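Local structure of seryl-tRNA synthetase, cytoplasmic (Candida albicans, 3QO8) at residues 270-281 against 294-305. The protein attaches serine to tRNA(Ser) in two steps, activating the amino acid with ATP to Ser-AMP and then passing it to the acceptor end of the tRNA. Sequence-based numbering, arbitrary orientation.
Sequences RYAGYSSCFRRE and RVHAFEKIEQFV. With SSA (5'-O-(N-(L-seryl)-sulfamoyl)adenosine), chain B.
C277 CB lies over one face of the F298 ring, 3.8 Å from the ring centroid in a CH-pi contact, while SG sits oblique to the ring. The adenine of SSA lies over the opposite face, N3 above the ring centre. A chi1 of 63° sets F298 CG between its backbone N and carbonyl carbon, which places the ring between C277 and the adenine. R279 passes the ring at its edge, NE 3.7 Å from F298 CZ, with guanidinium and ring planes 59° apart. Its extended chain carries NH1 to SSA O1S at 2.8 Å, NH2 donates to SSA O9, and the carbonyl of A245 holds NE.

The antiparallel pair and its twelve-residue connection, without helix or strand, are class II motif 2. R279 is its arginine, here binding the sulfamoyl group of the seryl-adenylate analogue. H296 ND1 donates to R279 O, 2.8 Å away and in the imidazole plane. R294 NH1 forms a salt bridge with E281 OE2, 2.8 Å, from above the carboxylate plane; S284 also bonds OE2.

Farther along the ligand-bearing face, K300 bends at chi3 and chi4 so that NZ reaches E302 OE1, 3.0 Å away, and T246. SSA OG bonds E302 OE1 and SSA N10 bonds E302 OE2, both at 2.7 Å. On the other face, S276 OG donates to E299 OE2 on its anti side, at 2.7 Å. E299 OE1 is bonded by N188 and by Q208 of the second subunit.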
ATOM      1  N   ARG A 270      -4.413  23.990   4.148  1.00 19.33           N
ATOM      2  CA  ARG A 270      -3.362  23.161   4.723  1.00 15.19           C
ATOM      3  C   ARG A 270      -3.851  21.732   4.956  1.00 20.57           C
ATOM      4  O   ARG A 270      -4.854  21.528   5.635  1.00 19.84           O
ATOM      5  CB  ARG A 270      -2.900  23.774   6.042  1.00 17.82           C
ATOM      6  CG  ARG A 270      -2.421  25.246   5.916  1.00 19.78           C
ATOM      7  CD  ARG A 270      -1.783  25.721   7.217  1.00 24.45           C
ATOM      8  NE  ARG A 270      -1.120  27.023   7.089  1.00 26.82           N
ATOM      9  CZ  ARG A 270      -1.553  28.142   7.658  1.00 30.15           C
ATOM     10  NH1 ARG A 270      -2.650  28.119   8.407  1.00 29.46           N
ATOM     11  NH2 ARG A 270      -0.881  29.281   7.501  1.00 23.49           N
ATOM     12  N   TYR A 271      -3.143  20.755   4.392  1.00 15.68           N
ATOM     13  CA  TYR A 271      -3.500  19.344   4.568  1.00 14.73           C
ATOM     14  C   TYR A 271      -2.452  18.587   5.394  1.00 16.77           C
ATOM     15  O   TYR A 271      -1.250  18.725   5.169  1.00 17.59           O
ATOM     16  CB  TYR A 271      -3.671  18.647   3.223  1.00 14.15           C
ATOM     17  CG  TYR A 271      -4.844  19.178   2.440  1.00 17.43           C
ATOM     18  CD1 TYR A 271      -6.147  18.996   2.902  1.00 13.83           C
ATOM     19  CD2 TYR A 271      -4.657  19.882   1.264  1.00 23.08           C
ATOM     20  CE1 TYR A 271      -7.249  19.505   2.189  1.00 20.94           C
ATOM     21  CE2 TYR A 271      -5.740  20.385   0.551  1.00 24.29           C
ATOM     22  CZ  TYR A 271      -7.029  20.190   1.019  1.00 20.82           C
ATOM     23  OH  TYR A 271      -8.095  20.698   0.308  1.00 22.06           O
ATOM     24  N   ALA A 272      -2.936  17.813   6.357  1.00 13.88           N
ATOM     25  CA  ALA A 272      -2.132  16.837   7.064  1.00 17.36           C
ATOM     26  C   ALA A 272      -2.317  15.516   6.325  1.00 20.84           C
ATOM     27  O   ALA A 272      -3.261  14.757   6.596  1.00 14.29           O
ATOM     28  CB  ALA A 272      -2.597  16.731   8.504  1.00 15.95           C
ATOM     29  N   GLY A 273      -1.428  15.257   5.369  1.00 11.97           N
ATOM     30  CA  GLY A 273      -1.549  14.087   4.520  1.00 11.55           C
ATOM     31  C   GLY A 273      -1.070  12.845   5.235  1.00 17.98           C
ATOM     32  O   GLY A 273      -0.109  12.899   5.978  1.00 19.57           O
ATOM     33  N   TYR A 274      -1.751  11.727   5.023  1.00 14.29           N
ATOM     34  CA  TYR A 274      -1.286  10.458   5.564  1.00 13.06           C
ATOM     35  C   TYR A 274      -1.406   9.378   4.507  1.00 20.13           C
ATOM     36  O   TYR A 274      -2.452   9.242   3.853  1.00 15.66           O
ATOM     37  CB  TYR A 274      -2.079  10.045   6.818  1.00 14.74           C
ATOM     38  CG  TYR A 274      -1.886   8.577   7.136  1.00 13.74           C
ATOM     39  CD1 TYR A 274      -0.616   8.077   7.430  1.00 14.84           C
ATOM     40  CD2 TYR A 274      -2.941   7.684   7.087  1.00 17.40           C
ATOM     41  CE1 TYR A 274      -0.411   6.741   7.686  1.00 16.59           C
ATOM     42  CE2 TYR A 274      -2.742   6.323   7.366  1.00 21.57           C
ATOM     43  CZ  TYR A 274      -1.472   5.864   7.659  1.00 18.39           C
ATOM     44  OH  TYR A 274      -1.235   4.531   7.929  1.00 17.75           O
ATOM     45  N   SER A 275      -0.338   8.609   4.330  1.00 14.39           N
ATOM     46  CA  SER A 275      -0.396   7.472   3.426  1.00 14.22           C
ATOM     47  C   SER A 275       0.789   6.585   3.716  1.00 16.31           C
ATOM     48  O   SER A 275       1.754   7.018   4.350  1.00 12.70           O
ATOM     49  CB  SER A 275      -0.314   7.944   1.971  1.00 16.16           C
ATOM     50  OG  SER A 275       1.017   8.384   1.661  1.00 13.92           O
ATOM     51  N   SER A 276       0.725   5.349   3.248  1.00 11.40           N
ATOM     52  CA  SER A 276       1.946   4.585   3.040  1.00 13.80           C
ATOM     53  C   SER A 276       2.648   5.132   1.793  1.00 17.68           C
ATOM     54  O   SER A 276       2.016   5.799   0.958  1.00 15.49           O
ATOM     55  CB  SER A 276       1.646   3.095   2.901  1.00 15.44           C
ATOM     56  OG  SER A 276       1.301   2.568   4.174  1.00 18.83           O
ATOM     57  N   CYS A 277       3.946   4.857   1.694  1.00 12.98           N
ATOM     58  CA  CYS A 277       4.818   5.370   0.640  1.00 14.13           C
ATOM     59  C   CYS A 277       5.695   4.232   0.166  1.00 13.82           C
ATOM     60  O   CYS A 277       6.180   3.444   0.976  1.00 18.60           O
ATOM     61  CB  CYS A 277       5.701   6.506   1.184  1.00 10.42           C
ATOM     62  SG  CYS A 277       4.741   7.836   1.973  1.00 16.79           S
ATOM     63  N   PHE A 278       5.911   4.150  -1.143  1.00 12.25           N
ATOM     64  CA  PHE A 278       6.632   3.013  -1.725  1.00 12.12           C
ATOM     65  C   PHE A 278       7.747   3.514  -2.622  1.00 19.00           C
ATOM     66  O   PHE A 278       7.509   4.334  -3.511  1.00 15.37           O
ATOM     67  CB  PHE A 278       5.647   2.125  -2.507  1.00 12.57           C
ATOM     68  CG  PHE A 278       4.476   1.676  -1.675  1.00 19.38           C
ATOM     69  CD1 PHE A 278       4.539   0.500  -0.941  1.00 20.04           C
ATOM     70  CD2 PHE A 278       3.336   2.466  -1.580  1.00 16.03           C
ATOM     71  CE1 PHE A 278       3.465   0.109  -0.136  1.00 15.20           C
ATOM     72  CE2 PHE A 278       2.272   2.081  -0.785  1.00 20.01           C
ATOM     73  CZ  PHE A 278       2.334   0.900  -0.074  1.00 18.81           C
ATOM     74  N   ARG A 279       8.968   3.034  -2.380  1.00 12.28           N
ATOM     75  CA  ARG A 279      10.110   3.492  -3.146  1.00 16.51           C
ATOM     76  C   ARG A 279      11.034   2.336  -3.498  1.00 17.29           C
ATOM     77  O   ARG A 279      11.406   1.552  -2.640  1.00 17.62           O
ATOM     78  CB  ARG A 279      10.864   4.556  -2.354  1.00 18.23           C
ATOM     79  CG  ARG A 279       9.983   5.722  -1.961  1.00 20.42           C
ATOM     80  CD  ARG A 279      10.788   6.859  -1.361  1.00 19.37           C
ATOM     81  NE  ARG A 279       9.900   7.940  -0.957  1.00 20.61           N
ATOM     82  CZ  ARG A 279      10.299   9.179  -0.685  1.00 20.19           C
ATOM     83  NH1 ARG A 279      11.593   9.511  -0.787  1.00 17.57           N
ATOM     84  NH2 ARG A 279       9.396  10.090  -0.326  1.00 20.40           N
ATOM     85  N   ARG A 280      11.381   2.230  -4.775  1.00 15.25           N
ATOM     86  CA  ARG A 280      12.287   1.183  -5.239  1.00 18.85           C
ATOM     87  C   ARG A 280      13.701   1.350  -4.689  1.00 24.99           C
ATOM     88  O   ARG A 280      14.421   0.368  -4.540  1.00 24.11           O
ATOM     89  CB  ARG A 280      12.306   1.137  -6.769  1.00 23.17           C
ATOM     90  CG  ARG A 280      10.951   0.722  -7.382  1.00 28.66           C
ATOM     91  CD  ARG A 280      11.071   0.473  -8.885  1.00 30.57           C
ATOM     92  NE  ARG A 280      12.201  -0.400  -9.176  1.00 34.87           N
ATOM     93  CZ  ARG A 280      13.175  -0.096 -10.032  1.00 45.69           C
ATOM     94  NH1 ARG A 280      13.142   1.052 -10.699  1.00 42.33           N
ATOM     95  NH2 ARG A 280      14.177  -0.944 -10.224  1.00 41.71           N
ATOM     96  N   GLU A 281      14.084   2.589  -4.369  1.00 19.95           N
ATOM     97  CA  GLU A 281      15.437   2.876  -3.896  1.00 25.98           C
ATOM     98  C   GLU A 281      16.434   2.166  -4.800  1.00 31.67           C
ATOM     99  O   GLU A 281      17.380   1.533  -4.328  1.00 31.46           O
ATOM    100  CB  GLU A 281      15.608   2.404  -2.455  1.00 24.57           C
ATOM    101  CG  GLU A 281      14.667   3.118  -1.466  1.00 23.98           C
ATOM    102  CD  GLU A 281      15.062   4.576  -1.248  1.00 30.42           C
ATOM    103  OE1 GLU A 281      14.170   5.439  -1.089  1.00 26.89           O
ATOM    104  OE2 GLU A 281      16.274   4.864  -1.231  1.00 34.40           O
ATOM    105  N   ARG A 294      15.806   2.831   6.126  1.00 15.48           N
ATOM    106  CA  ARG A 294      15.635   3.013   4.698  1.00 15.96           C
ATOM    107  C   ARG A 294      15.008   1.756   4.137  1.00 19.53           C
ATOM    108  O   ARG A 294      15.679   0.728   4.014  1.00 18.45           O
ATOM    109  CB  ARG A 294      16.978   3.257   3.989  1.00 15.94           C
ATOM    110  CG  ARG A 294      16.794   3.451   2.487  1.00 19.60           C
ATOM    111  CD  ARG A 294      18.112   3.693   1.740  1.00 29.77           C
ATOM    112  NE  ARG A 294      18.748   4.923   2.178  1.00 41.04           N
ATOM    113  CZ  ARG A 294      18.364   6.141   1.804  1.00 54.47           C
ATOM    114  NH1 ARG A 294      17.337   6.293   0.972  1.00 53.80           N
ATOM    115  NH2 ARG A 294      19.009   7.209   2.262  1.00 55.85           N
ATOM    116  N   VAL A 295      13.718   1.837   3.813  1.00 16.41           N
ATOM    117  CA  VAL A 295      12.950   0.662   3.401  1.00 13.44           C
ATOM    118  C   VAL A 295      12.172   0.950   2.130  1.00 14.81           C
ATOM    119  O   VAL A 295      12.207   2.068   1.626  1.00 17.87           O
ATOM    120  CB  VAL A 295      11.980   0.220   4.515  1.00 16.51           C
ATOM    121  CG1 VAL A 295      12.755  -0.419   5.682  1.00 17.29           C
ATOM    122  CG2 VAL A 295      11.148   1.419   4.995  1.00 16.52           C
ATOM    123  N   HIS A 296      11.475  -0.058   1.600  1.00 12.82           N
ATOM    124  CA  HIS A 296      10.726   0.105   0.347  1.00 11.65           C
ATOM    125  C   HIS A 296       9.288   0.583   0.580  1.00 15.59           C
ATOM    126  O   HIS A 296       8.641   1.051  -0.345  1.00 18.78           O
ATOM    127  CB  HIS A 296      10.690  -1.206  -0.454  1.00 14.14           C
ATOM    128  CG  HIS A 296      12.026  -1.608  -1.005  1.00 17.40           C
ATOM    129  ND1 HIS A 296      12.701  -0.856  -1.946  1.00 20.61           N
ATOM    130  CD2 HIS A 296      12.816  -2.675  -0.737  1.00 21.71           C
ATOM    131  CE1 HIS A 296      13.856  -1.439  -2.226  1.00 22.48           C
ATOM    132  NE2 HIS A 296      13.945  -2.546  -1.512  1.00 24.81           N
ATOM    133  N   ALA A 297       8.801   0.444   1.810  1.00 12.73           N
ATOM    134  CA  ALA A 297       7.425   0.819   2.171  1.00 14.86           C
ATOM    135  C   ALA A 297       7.462   1.423   3.559  1.00 12.29           C
ATOM    136  O   ALA A 297       8.069   0.851   4.467  1.00 16.05           O
ATOM    137  CB  ALA A 297       6.494  -0.424   2.158  1.00 16.50           C
ATOM    138  N   PHE A 298       6.865   2.596   3.726  1.00 13.08           N
ATOM    139  CA  PHE A 298       6.849   3.252   5.032  1.00 14.12           C
ATOM    140  C   PHE A 298       5.656   4.185   5.112  1.00 14.66           C
ATOM    141  O   PHE A 298       5.070   4.533   4.078  1.00 13.19           O
ATOM    142  CB  PHE A 298       8.181   4.001   5.311  1.00 14.10           C
ATOM    143  CG  PHE A 298       8.475   5.128   4.348  1.00 16.25           C
ATOM    144  CD1 PHE A 298       8.086   6.427   4.634  1.00 14.43           C
ATOM    145  CD2 PHE A 298       9.150   4.884   3.156  1.00 14.04           C
ATOM    146  CE1 PHE A 298       8.370   7.473   3.745  1.00 17.75           C
ATOM    147  CE2 PHE A 298       9.414   5.901   2.258  1.00 17.51           C
ATOM    148  CZ  PHE A 298       9.036   7.202   2.547  1.00 18.86           C
ATOM    149  N   GLU A 299       5.265   4.554   6.329  1.00 14.90           N
ATOM    150  CA  GLU A 299       4.187   5.535   6.509  1.00 13.66           C
ATOM    151  C   GLU A 299       4.734   6.945   6.721  1.00 17.20           C
ATOM    152  O   GLU A 299       5.828   7.117   7.252  1.00 13.13           O
ATOM    153  CB  GLU A 299       3.278   5.144   7.681  1.00 10.12           C
ATOM    154  CG  GLU A 299       2.366   3.923   7.367  1.00 14.36           C
ATOM    155  CD  GLU A 299       3.165   2.641   7.200  1.00 21.32           C
ATOM    156  OE1 GLU A 299       3.777   2.191   8.189  1.00 18.53           O
ATOM    157  OE2 GLU A 299       3.181   2.084   6.083  1.00 19.21           O
ATOM    158  N   LYS A 300       3.967   7.954   6.319  1.00 14.77           N
ATOM    159  CA  LYS A 300       4.425   9.331   6.464  1.00 12.73           C
ATOM    160  C   LYS A 300       3.242  10.269   6.656  1.00 13.83           C
ATOM    161  O   LYS A 300       2.263  10.223   5.893  1.00 14.32           O
ATOM    162  CB  LYS A 300       5.266   9.764   5.247  1.00  9.70           C
ATOM    163  CG  LYS A 300       5.814  11.220   5.343  1.00  9.40           C
ATOM    164  CD  LYS A 300       6.907  11.524   4.272  1.00  9.64           C
ATOM    165  CE  LYS A 300       6.418  11.233   2.835  1.00 17.20           C
ATOM    166  NZ  LYS A 300       5.097  11.861   2.536  1.00 14.75           N
ATOM    167  N   ILE A 301       3.329  11.089   7.696  1.00 12.74           N
ATOM    168  CA  ILE A 301       2.472  12.250   7.849  1.00 14.68           C
ATOM    169  C   ILE A 301       3.152  13.438   7.165  1.00 20.35           C
ATOM    170  O   ILE A 301       4.274  13.813   7.510  1.00 16.15           O
ATOM    171  CB  ILE A 301       2.200  12.578   9.331  1.00 16.50           C
ATOM    172  CG1 ILE A 301       1.596  11.354  10.044  1.00 18.18           C
ATOM    173  CG2 ILE A 301       1.287  13.806   9.440  1.00 13.51           C
ATOM    174  CD1 ILE A 301       0.391  10.752   9.314  1.00 16.09           C
ATOM    175  N   GLU A 302       2.436  14.024   6.211  1.00 18.70           N
ATOM    176  CA  GLU A 302       2.936  15.037   5.301  1.00 18.25           C
ATOM    177  C   GLU A 302       2.204  16.361   5.538  1.00 24.39           C
ATOM    178  O   GLU A 302       0.984  16.375   5.724  1.00 19.93           O
ATOM    179  CB  GLU A 302       2.625  14.571   3.865  1.00 14.31           C
ATOM    180  CG  GLU A 302       3.069  15.531   2.765  1.00 19.46           C
ATOM    181  CD  GLU A 302       4.576  15.492   2.524  1.00 20.09           C
ATOM    182  OE1 GLU A 302       5.281  14.796   3.293  1.00 16.42           O
ATOM    183  OE2 GLU A 302       5.051  16.145   1.557  1.00 16.97           O
ATOM    184  N   GLN A 303       2.934  17.471   5.531  1.00 18.41           N
ATOM    185  CA  GLN A 303       2.299  18.788   5.440  1.00 15.47           C
ATOM    186  C   GLN A 303       2.178  19.166   3.974  1.00 19.62           C
ATOM    187  O   GLN A 303       3.171  19.154   3.245  1.00 19.41           O
ATOM    188  CB  GLN A 303       3.160  19.866   6.105  1.00 18.16           C
ATOM    189  CG  GLN A 303       3.418  19.677   7.566  1.00 17.42           C
ATOM    190  CD  GLN A 303       4.251  20.821   8.116  1.00 22.37           C
ATOM    191  OE1 GLN A 303       3.799  21.961   8.156  1.00 19.47           O
ATOM    192  NE2 GLN A 303       5.480  20.523   8.514  1.00 19.72           N
ATOM    193  N   PHE A 304       0.977  19.513   3.522  1.00 16.79           N
ATOM    194  CA  PHE A 304       0.859  20.011   2.163  1.00 13.58           C
ATOM    195  C   PHE A 304       0.006  21.266   2.185  1.00 19.19           C
ATOM    196  O   PHE A 304      -1.112  21.264   2.711  1.00 18.57           O
ATOM    197  CB  PHE A 304       0.273  18.983   1.181  1.00 16.10           C
ATOM    198  CG  PHE A 304       0.330  19.451  -0.262  1.00 15.61           C
ATOM    199  CD1 PHE A 304       1.427  19.140  -1.063  1.00 22.16           C
ATOM    200  CD2 PHE A 304      -0.664  20.257  -0.783  1.00 18.07           C
ATOM    201  CE1 PHE A 304       1.502  19.591  -2.373  1.00 20.87           C
ATOM    202  CE2 PHE A 304      -0.597  20.724  -2.097  1.00 20.85           C
ATOM    203  CZ  PHE A 304       0.485  20.393  -2.890  1.00 20.61           C
ATOM    204  N   VAL A 305       0.535  22.334   1.605  1.00 17.88           N
ATOM    205  CA  VAL A 305      -0.095  23.640   1.726  1.00 17.74           C
ATOM    206  C   VAL A 305      -0.145  24.358   0.392  1.00 24.25           C
ATOM    207  O   VAL A 305       0.812  24.325  -0.374  1.00 21.53           O
ATOM    208  CB  VAL A 305       0.663  24.541   2.734  1.00 21.44           C
ATOM    209  CG1 VAL A 305      -0.053  25.886   2.887  1.00 23.10           C
ATOM    210  CG2 VAL A 305       0.790  23.846   4.083  1.00 20.56           C
TER
HETATM  211  N10 SSA B 486       6.918  14.973   0.062  1.00 14.59           N
HETATM  212  CA  SSA B 486       8.286  15.274   0.480  1.00 22.33           C
HETATM  213  CB  SSA B 486       8.290  15.806   1.913  1.00 20.82           C
HETATM  214  OG  SSA B 486       7.961  14.755   2.842  1.00 20.31           O
HETATM  215  C9  SSA B 486       9.145  14.045   0.384  1.00 23.30           C
HETATM  216  O9  SSA B 486       8.669  12.951   0.104  1.00 18.85           O
HETATM  217  N8  SSA B 486      10.440  14.219   0.628  1.00 16.25           N
HETATM  218  S1  SSA B 486      11.453  13.002   0.873  1.00 20.78           S
HETATM  219  O1S SSA B 486      11.714  12.237  -0.312  1.00 18.88           O
HETATM  220  O2S SSA B 486      12.671  13.531   1.391  1.00 19.97           O
HETATM  221  O5' SSA B 486      10.881  12.069   1.958  1.00 18.15           O
HETATM  222  C5' SSA B 486      10.454  12.578   3.210  1.00 15.62           C
HETATM  223  C4' SSA B 486      11.033  11.712   4.333  1.00 18.17           C
HETATM  224  O4' SSA B 486      10.633  10.339   4.248  1.00 18.07           O
HETATM  225  C3' SSA B 486      12.545  11.655   4.343  1.00 17.98           C
HETATM  226  O3' SSA B 486      13.077  12.859   4.914  1.00 17.45           O
HETATM  227  C2' SSA B 486      12.780  10.416   5.199  1.00 19.10           C
HETATM  228  O2' SSA B 486      12.619  10.733   6.595  1.00 18.77           O
HETATM  229  C1' SSA B 486      11.632   9.490   4.796  1.00 15.27           C
HETATM  230  N9  SSA B 486      12.083   8.531   3.766  1.00 18.06           N
HETATM  231  C8  SSA B 486      12.417   8.807   2.495  1.00 17.51           C
HETATM  232  N7  SSA B 486      12.788   7.660   1.888  1.00 17.60           N
HETATM  233  C5  SSA B 486      12.674   6.670   2.794  1.00 20.02           C
HETATM  234  C6  SSA B 486      12.898   5.308   2.744  1.00 18.94           C
HETATM  235  N6  SSA B 486      13.330   4.755   1.590  1.00 15.67           N
HETATM  236  N1  SSA B 486      12.681   4.559   3.850  1.00 15.97           N
HETATM  237  C2  SSA B 486      12.254   5.126   4.984  1.00 19.65           C
HETATM  238  N3  SSA B 486      12.018   6.442   5.058  1.00 16.94           N
HETATM  239  C4  SSA B 486      12.236   7.228   3.978  1.00 16.74           C
HETATM  240  O   HOH W   1       2.397  10.274   3.136  1.00 16.36           O